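Local atomic coordinates of cobalamin biosynthesis protein CobN (Mycobacterium tuberculosis, PDB entry 7C6O), a protein that serves as the large, catalytic subunit of cobaltochelatase, the enzyme that inserts cobalt into the corrin ring during cobalamin biosynthesis. Residues A[193-198]-A[205-210]; A[1020-1025]-A[1081-1086]. One frame throughout, in Å; residues are numbered along the deposited sequence.

Contact 1. Residues A[193-198]-A[205-210]; sequences VLYYRA and TGYVEA
The ring of Tyr195 carries Val208 on one face: methyl CG2 sits 3.8 Å from the ring centroid and 21° off its normal, a CH-pi contact. The same methyl lies 3.6 Å above the plane of the Tyr207 ring, over its centre, so one carbon of Val208 serves two aromatic faces. At the edges, in plane, Tyr195 meets Val193 O and Tyr207 meets a water. This is the strand-to-helix half of a beta-alpha-beta crossover: strand 190-196 is followed, after a short helix, by helix 206-217 and then by the parallel neighbouring strand 221-227. Locally, strand 193-196 and helix 206-210 run nearly antiparallel (174°). With CG wedged between the backbone N and the carbonyl carbon, chi1 65° turns a face of the Tyr195 ring to Val208. Val208, crossing at about a right angle, adds CG1, 3.9 Å from Tyr195 CE1 and 4.2 Å from Val193 CG1. Near the phenol end, Thr205 CG2 approaches Tyr195 CE2 obliquely at 3.9 Å, while the Tyr195 hydroxyl bonds to His200. Tyr207 reaches back to the strand, its OH lying 3.5 Å from Tyr195 CB. No direct hydrogen bond spans the segments, yet a water does: it accepts from Tyr196 N at 3.1 Å, at the N-cap position of helix 197-202, and is hydrogen-bonded to Tyr207 OH at 2.8 Å.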
ATOM      1  N   VAL A 193       8.530 -13.840 -23.244  1.00 16.16           N
ATOM      2  CA  VAL A 193       9.306 -13.935 -22.010  1.00 16.34           C
ATOM      3  C   VAL A 193      10.574 -13.113 -22.201  1.00 19.82           C
ATOM      4  O   VAL A 193      11.443 -13.477 -23.004  1.00 19.31           O
ATOM      5  CB  VAL A 193       9.638 -15.388 -21.643  1.00 14.00           C
ATOM      6  CG1 VAL A 193      10.421 -15.440 -20.334  1.00 11.01           C
ATOM      7  CG2 VAL A 193       8.362 -16.206 -21.534  1.00 16.74           C
ATOM      8  N   LEU A 194      10.687 -12.011 -21.462  1.00 17.07           N
ATOM      9  CA  LEU A 194      11.795 -11.072 -21.606  1.00 16.01           C
ATOM     10  C   LEU A 194      12.813 -11.310 -20.497  1.00 17.57           C
ATOM     11  O   LEU A 194      12.480 -11.208 -19.311  1.00 17.34           O
ATOM     12  CB  LEU A 194      11.298  -9.627 -21.570  1.00 16.53           C
ATOM     13  CG  LEU A 194      10.852  -8.970 -22.880  1.00 24.15           C
ATOM     14  CD1 LEU A 194      12.045  -8.717 -23.795  1.00 22.20           C
ATOM     15  CD2 LEU A 194       9.795  -9.806 -23.590  1.00 26.23           C
ATOM     16  N   TYR A 195      14.052 -11.616 -20.882  1.00 15.46           N
ATOM     17  CA  TYR A 195      15.119 -11.843 -19.918  1.00 17.41           C
ATOM     18  C   TYR A 195      16.380 -11.118 -20.370  1.00 16.65           C
ATOM     19  O   TYR A 195      16.460 -10.590 -21.481  1.00 18.76           O
ATOM     20  CB  TYR A 195      15.384 -13.343 -19.711  1.00 14.72           C
ATOM     21  CG  TYR A 195      15.905 -14.087 -20.922  1.00 16.29           C
ATOM     22  CD1 TYR A 195      15.058 -14.438 -21.966  1.00 16.22           C
ATOM     23  CD2 TYR A 195      17.241 -14.467 -21.006  1.00 19.03           C
ATOM     24  CE1 TYR A 195      15.529 -15.129 -23.069  1.00 18.96           C
ATOM     25  CE2 TYR A 195      17.721 -15.160 -22.104  1.00 18.34           C
ATOM     26  CZ  TYR A 195      16.861 -15.490 -23.133  1.00 19.88           C
ATOM     27  OH  TYR A 195      17.331 -16.179 -24.230  1.00 17.22           O
ATOM     28  N   TYR A 196      17.373 -11.091 -19.485  1.00 15.13           N
ATOM     29  CA  TYR A 196      18.560 -10.278 -19.704  1.00 17.91           C
ATOM     30  C   TYR A 196      19.537 -10.945 -20.664  1.00 19.22           C
ATOM     31  O   TYR A 196      19.745 -12.163 -20.627  1.00 17.98           O
ATOM     32  CB  TYR A 196      19.250  -9.980 -18.373  1.00 20.46           C
ATOM     33  CG  TYR A 196      18.713  -8.740 -17.699  1.00 21.21           C
ATOM     34  CD1 TYR A 196      18.601  -7.543 -18.397  1.00 24.64           C
ATOM     35  CD2 TYR A 196      18.301  -8.766 -16.372  1.00 24.03           C
ATOM     36  CE1 TYR A 196      18.105  -6.403 -17.791  1.00 24.12           C
ATOM     37  CE2 TYR A 196      17.800  -7.632 -15.758  1.00 22.98           C
ATOM     38  CZ  TYR A 196      17.706  -6.455 -16.472  1.00 23.82           C
ATOM     39  OH  TYR A 196      17.210  -5.321 -15.868  1.00 26.80           O
ATOM     40  N   ARG A 197      20.142 -10.119 -21.523  1.00 18.99           N
ATOM     41  CA  ARG A 197      21.133 -10.590 -22.485  1.00 17.92           C
ATOM     42  C   ARG A 197      22.321 -11.245 -21.794  1.00 17.12           C
ATOM     43  O   ARG A 197      22.883 -12.218 -22.313  1.00 18.47           O
ATOM     44  CB  ARG A 197      21.589  -9.411 -23.348  1.00 20.49           C
ATOM     45  CG  ARG A 197      22.621  -9.720 -24.420  1.00 19.60           C
ATOM     46  CD  ARG A 197      22.906  -8.459 -25.228  1.00 26.38           C
ATOM     47  NE  ARG A 197      23.838  -8.685 -26.326  1.00 26.55           N
ATOM     48  CZ  ARG A 197      25.155  -8.552 -26.220  1.00 26.38           C
ATOM     49  NH1 ARG A 197      25.693  -8.198 -25.061  1.00 24.56           N
ATOM     50  NH2 ARG A 197      25.934  -8.774 -27.271  1.00 24.77           N
ATOM     51  N   ALA A 198      22.707 -10.739 -20.620  1.00 18.44           N
ATOM     52  CA  ALA A 198      23.840 -11.308 -19.898  1.00 19.42           C
ATOM     53  C   ALA A 198      23.607 -12.777 -19.562  1.00 19.63           C
ATOM     54  O   ALA A 198      24.545 -13.584 -19.588  1.00 18.75           O
ATOM     55  CB  ALA A 198      24.111 -10.503 -18.628  1.00 18.88           C
ATOM     56  N   THR A 205      20.119 -20.134 -19.251  1.00 20.25           N
ATOM     57  CA  THR A 205      18.765 -19.922 -19.744  1.00 20.92           C
ATOM     58  C   THR A 205      17.795 -20.999 -19.278  1.00 19.93           C
ATOM     59  O   THR A 205      16.649 -21.028 -19.740  1.00 18.06           O
ATOM     60  CB  THR A 205      18.760 -19.835 -21.273  1.00 21.51           C
ATOM     61  OG1 THR A 205      19.368 -21.009 -21.828  1.00 21.89           O
ATOM     62  CG2 THR A 205      19.521 -18.601 -21.737  1.00 23.30           C
ATOM     63  N   GLY A 206      18.221 -21.873 -18.363  1.00 18.95           N
ATOM     64  CA  GLY A 206      17.341 -22.930 -17.893  1.00 20.32           C
ATOM     65  C   GLY A 206      16.076 -22.407 -17.237  1.00 19.60           C
ATOM     66  O   GLY A 206      15.003 -22.999 -17.380  1.00 19.39           O
ATOM     67  N   TYR A 207      16.179 -21.290 -16.509  1.00 16.32           N
ATOM     68  CA  TYR A 207      14.985 -20.724 -15.888  1.00 17.61           C
ATOM     69  C   TYR A 207      14.002 -20.216 -16.936  1.00 20.11           C
ATOM     70  O   TYR A 207      12.785 -20.269 -16.719  1.00 19.80           O
ATOM     71  CB  TYR A 207      15.361 -19.612 -14.901  1.00 16.62           C
ATOM     72  CG  TYR A 207      15.867 -18.312 -15.505  1.00 16.67           C
ATOM     73  CD1 TYR A 207      15.112 -17.147 -15.422  1.00 15.59           C
ATOM     74  CD2 TYR A 207      17.103 -18.245 -16.137  1.00 15.16           C
ATOM     75  CE1 TYR A 207      15.571 -15.951 -15.961  1.00 18.94           C
ATOM     76  CE2 TYR A 207      17.568 -17.055 -16.679  1.00 20.65           C
ATOM     77  CZ  TYR A 207      16.798 -15.913 -16.589  1.00 19.07           C
ATOM     78  OH  TYR A 207      17.261 -14.733 -17.128  1.00 18.70           O
ATOM     79  N   VAL A 208      14.507 -19.747 -18.079  1.00 17.14           N
ATOM     80  CA  VAL A 208      13.633 -19.304 -19.161  1.00 19.37           C
ATOM     81  C   VAL A 208      12.986 -20.499 -19.846  1.00 18.52           C
ATOM     82  O   VAL A 208      11.796 -20.471 -20.182  1.00 16.51           O
ATOM     83  CB  VAL A 208      14.425 -18.436 -20.157  1.00 20.44           C
ATOM     84  CG1 VAL A 208      13.559 -18.058 -21.352  1.00 16.76           C
ATOM     85  CG2 VAL A 208      14.961 -17.190 -19.467  1.00 19.93           C
ATOM     86  N   GLU A 209      13.760 -21.567 -20.070  1.00 16.89           N
ATOM     87  CA  GLU A 209      13.211 -22.774 -20.679  1.00 18.18           C
ATOM     88  C   GLU A 209      12.065 -23.339 -19.850  1.00 19.00           C
ATOM     89  O   GLU A 209      11.039 -23.766 -20.397  1.00 17.88           O
ATOM     90  CB  GLU A 209      14.314 -23.822 -20.846  1.00 16.03           C
ATOM     91  CG  GLU A 209      13.818 -25.176 -21.325  1.00 18.35           C
ATOM     92  CD  GLU A 209      13.301 -25.132 -22.748  1.00 23.09           C
ATOM     93  OE1 GLU A 209      13.744 -24.246 -23.510  1.00 21.74           O
ATOM     94  OE2 GLU A 209      12.450 -25.978 -23.102  1.00 25.15           O
ATOM     95  N   ALA A 210      12.220 -23.344 -18.525  1.00 17.39           N
ATOM     96  CA  ALA A 210      11.177 -23.890 -17.664  1.00 17.30           C
ATOM     97  C   ALA A 210       9.891 -23.084 -17.777  1.00 14.30           C
ATOM     98  O   ALA A 210       8.796 -23.655 -17.825  1.00 15.78           O
ATOM     99  CB  ALA A 210      11.661 -23.930 -16.216  1.00 16.70           C
TER
HETATM  100  O   HOH W   1      16.468 -12.075 -16.716  1.00 16.96           O

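Contact 2. Residues A[1020-1025]-A[1081-1086]; sequences ADLAQV and MVATVR
Thr1084 faces Ala1023 where helix 1019-1030 packs across helix 1072-1089, the helix of a beta-alpha-beta crossover between parallel neighbouring strands 1056-1061 and 1094-1099. The local axes pass 8.3 Å apart at a crossing angle of -117°. Across this contact Thr1084 meets Ala1023 from its base outward: Thr1084 CA is 4.0 Å from Ala1023 CB, and Thr1084 CB is 4.3 Å from Ala1023 CB. There the side chain forks. Thr1084 CG2 lies 4.1 Å from Ala1023 CB, whereas Thr1084 OG1 comes to 3.8 Å from Ala1023 CA. The hydroxyl, anti to its own carbonyl carbon (chi1 -60°), bonds to Gly1080 O one turn earlier, which satisfies it without a partner across the interface; Thr1084 also touches Met1047 and Tyr1051 of helix 1044-1051. One residue earlier on each helix, Leu1022 CD1 touches Ala1083 CB at 4.0 Å, and the same CD1 lies at the edge of the Arg1086 guanidinium, near its plane, 4.4 Å from NH2. Arg1086 NE makes a salt bridge to Asp1019. The small side chain of Ala1023 lets the backbones come close, with Ala1023 CA 4.5 Å from Thr1084 CA. The chemistry implies an interface held here by van der Waals packing, with the charged pairing at its margin.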
ATOM      1  N   ALA A1020      -8.244  -5.898  30.450  1.00 19.47           N
ATOM      2  CA  ALA A1020      -7.379  -7.062  30.290  1.00 20.64           C
ATOM      3  C   ALA A1020      -7.693  -7.808  29.001  1.00 16.40           C
ATOM      4  O   ALA A1020      -6.787  -8.329  28.341  1.00 15.86           O
ATOM      5  CB  ALA A1020      -7.515  -7.994  31.495  1.00 21.95           C
ATOM      6  N   ASP A1021      -8.974  -7.870  28.628  1.00 18.09           N
ATOM      7  CA  ASP A1021      -9.354  -8.524  27.379  1.00 17.79           C
ATOM      8  C   ASP A1021      -8.881  -7.723  26.175  1.00 16.62           C
ATOM      9  O   ASP A1021      -8.336  -8.287  25.219  1.00 17.28           O
ATOM     10  CB  ASP A1021     -10.869  -8.713  27.319  1.00 16.52           C
ATOM     11  CG  ASP A1021     -11.376  -9.690  28.353  1.00 20.79           C
ATOM     12  OD1 ASP A1021     -10.642 -10.638  28.700  1.00 21.92           O
ATOM     13  OD2 ASP A1021     -12.516  -9.506  28.815  1.00 20.37           O
ATOM     14  N   LEU A1022      -9.103  -6.406  26.196  1.00 16.22           N
ATOM     15  CA  LEU A1022      -8.630  -5.554  25.109  1.00 15.01           C
ATOM     16  C   LEU A1022      -7.126  -5.705  24.917  1.00 15.97           C
ATOM     17  O   LEU A1022      -6.644  -5.885  23.792  1.00 15.41           O
ATOM     18  CB  LEU A1022      -8.993  -4.094  25.388  1.00 15.53           C
ATOM     19  CG  LEU A1022     -10.479  -3.758  25.528  1.00 17.17           C
ATOM     20  CD1 LEU A1022     -10.672  -2.282  25.879  1.00 15.44           C
ATOM     21  CD2 LEU A1022     -11.239  -4.115  24.258  1.00 13.63           C
ATOM     22  N   ALA A1023      -6.368  -5.646  26.015  1.00 16.99           N
ATOM     23  CA  ALA A1023      -4.915  -5.746  25.920  1.00 16.57           C
ATOM     24  C   ALA A1023      -4.480  -7.127  25.449  1.00 18.30           C
ATOM     25  O   ALA A1023      -3.508  -7.251  24.694  1.00 17.36           O
ATOM     26  CB  ALA A1023      -4.278  -5.419  27.271  1.00 17.73           C
ATOM     27  N   GLN A1024      -5.179  -8.180  25.887  1.00 18.12           N
ATOM     28  CA  GLN A1024      -4.796  -9.531  25.488  1.00 19.55           C
ATOM     29  C   GLN A1024      -4.940  -9.725  23.983  1.00 18.41           C
ATOM     30  O   GLN A1024      -4.069 -10.323  23.341  1.00 17.65           O
ATOM     31  CB  GLN A1024      -5.630 -10.570  26.242  1.00 21.22           C
ATOM     32  CG  GLN A1024      -5.290 -12.004  25.859  1.00 21.51           C
ATOM     33  CD  GLN A1024      -6.066 -13.041  26.649  1.00 25.83           C
ATOM     34  OE1 GLN A1024      -6.877 -12.706  27.515  1.00 27.68           O
ATOM     35  NE2 GLN A1024      -5.819 -14.315  26.353  1.00 25.19           N
ATOM     36  N   VAL A1025      -6.032  -9.231  23.401  1.00 18.42           N
ATOM     37  CA  VAL A1025      -6.206  -9.346  21.955  1.00 16.68           C
ATOM     38  C   VAL A1025      -5.177  -8.487  21.230  1.00 15.42           C
ATOM     39  O   VAL A1025      -4.508  -8.948  20.298  1.00 16.50           O
ATOM     40  CB  VAL A1025      -7.645  -8.976  21.553  1.00 17.95           C
ATOM     41  CG1 VAL A1025      -7.757  -8.844  20.038  1.00 17.48           C
ATOM     42  CG2 VAL A1025      -8.621 -10.029  22.070  1.00 15.82           C
ATOM     43  N   MET A1081      -3.622   0.994  21.506  1.00 12.65           N
ATOM     44  CA  MET A1081      -2.437   1.352  22.276  1.00 16.76           C
ATOM     45  C   MET A1081      -2.821   1.993  23.606  1.00 16.90           C
ATOM     46  O   MET A1081      -2.257   1.651  24.651  1.00 14.82           O
ATOM     47  CB  MET A1081      -1.540   2.287  21.466  1.00 13.69           C
ATOM     48  CG  MET A1081      -0.310   2.766  22.224  1.00 15.13           C
ATOM     49  SD  MET A1081       0.824   3.730  21.205  1.00 15.27           S
ATOM     50  CE  MET A1081       1.571   2.444  20.204  1.00 16.49           C
ATOM     51  N   VAL A1082      -3.789   2.915  23.585  1.00 13.33           N
ATOM     52  CA  VAL A1082      -4.239   3.558  24.819  1.00 14.75           C
ATOM     53  C   VAL A1082      -4.732   2.514  25.815  1.00 14.39           C
ATOM     54  O   VAL A1082      -4.365   2.536  26.996  1.00 12.25           O
ATOM     55  CB  VAL A1082      -5.332   4.599  24.515  1.00 13.15           C
ATOM     56  CG1 VAL A1082      -5.927   5.135  25.807  1.00 13.41           C
ATOM     57  CG2 VAL A1082      -4.769   5.731  23.666  1.00 12.74           C
ATOM     58  N   ALA A1083      -5.569   1.584  25.352  1.00 13.20           N
ATOM     59  CA  ALA A1083      -6.159   0.602  26.256  1.00 14.11           C
ATOM     60  C   ALA A1083      -5.106  -0.348  26.812  1.00 14.72           C
ATOM     61  O   ALA A1083      -5.172  -0.741  27.983  1.00 17.07           O
ATOM     62  CB  ALA A1083      -7.258  -0.181  25.537  1.00 13.03           C
ATOM     63  N   THR A1084      -4.127  -0.723  25.990  1.00 13.87           N
ATOM     64  CA  THR A1084      -3.101  -1.657  26.444  1.00 14.75           C
ATOM     65  C   THR A1084      -2.205  -1.020  27.501  1.00 16.78           C
ATOM     66  O   THR A1084      -1.872  -1.658  28.507  1.00 16.04           O
ATOM     67  CB  THR A1084      -2.284  -2.146  25.248  1.00 16.77           C
ATOM     68  OG1 THR A1084      -3.157  -2.799  24.319  1.00 15.61           O
ATOM     69  CG2 THR A1084      -1.205  -3.128  25.693  1.00 17.78           C
ATOM     70  N   VAL A1085      -1.825   0.245  27.303  1.00 16.91           N
ATOM     71  CA  VAL A1085      -1.062   0.960  28.322  1.00 17.27           C
ATOM     72  C   VAL A1085      -1.877   1.088  29.604  1.00 19.64           C
ATOM     73  O   VAL A1085      -1.353   0.908  30.711  1.00 19.84           O
ATOM     74  CB  VAL A1085      -0.618   2.338  27.793  1.00 16.12           C
ATOM     75  CG1 VAL A1085       0.078   3.140  28.890  1.00 15.38           C
ATOM     76  CG2 VAL A1085       0.295   2.178  26.583  1.00 14.34           C
ATOM     77  N   ARG A1086      -3.171   1.402  29.478  1.00 18.38           N
ATOM     78  CA  ARG A1086      -4.016   1.511  30.662  1.00 18.55           C
ATOM     79  C   ARG A1086      -4.110   0.177  31.392  1.00 18.84           C
ATOM     80  O   ARG A1086      -4.041   0.130  32.624  1.00 20.21           O
ATOM     81  CB  ARG A1086      -5.410   2.013  30.280  1.00 15.71           C
ATOM     82  CG  ARG A1086      -6.315   2.283  31.483  1.00 17.17           C
ATOM     83  CD  ARG A1086      -7.683   2.834  31.085  1.00 17.23           C
ATOM     84  NE  ARG A1086      -8.420   1.907  30.232  1.00 19.37           N
ATOM     85  CZ  ARG A1086      -8.701   2.133  28.954  1.00 19.60           C
ATOM     86  NH1 ARG A1086      -8.320   3.268  28.384  1.00 17.78           N
ATOM     87  NH2 ARG A1086      -9.371   1.230  28.249  1.00 19.79           N
TER

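Read from the N terminus, the chain first passes the sodium site at Asp125 and Ser127, then closes contact 1 over only six residues, mostly the short helix 197-202, tying a strand of the mixed sheet that holds 190-196 and 221-227 to its covering helix. Much later, contact 2 closes a 55-residue excursion through strands 1032-1034, 1041-1042 and 1056-1061 and helix 1044-1051. It joins helices 1019-1030 and 1072-1089 in the region of a separate sheet, the one containing 1032-1034, 1056-1061 and 1094-1099. The two loops follow in series, neither nested nor crossed. The centres of contact 1 and contact 2 lie about 52 Å apart, and the nearest atoms of contact 1 and contact 2 about 40 Å apart.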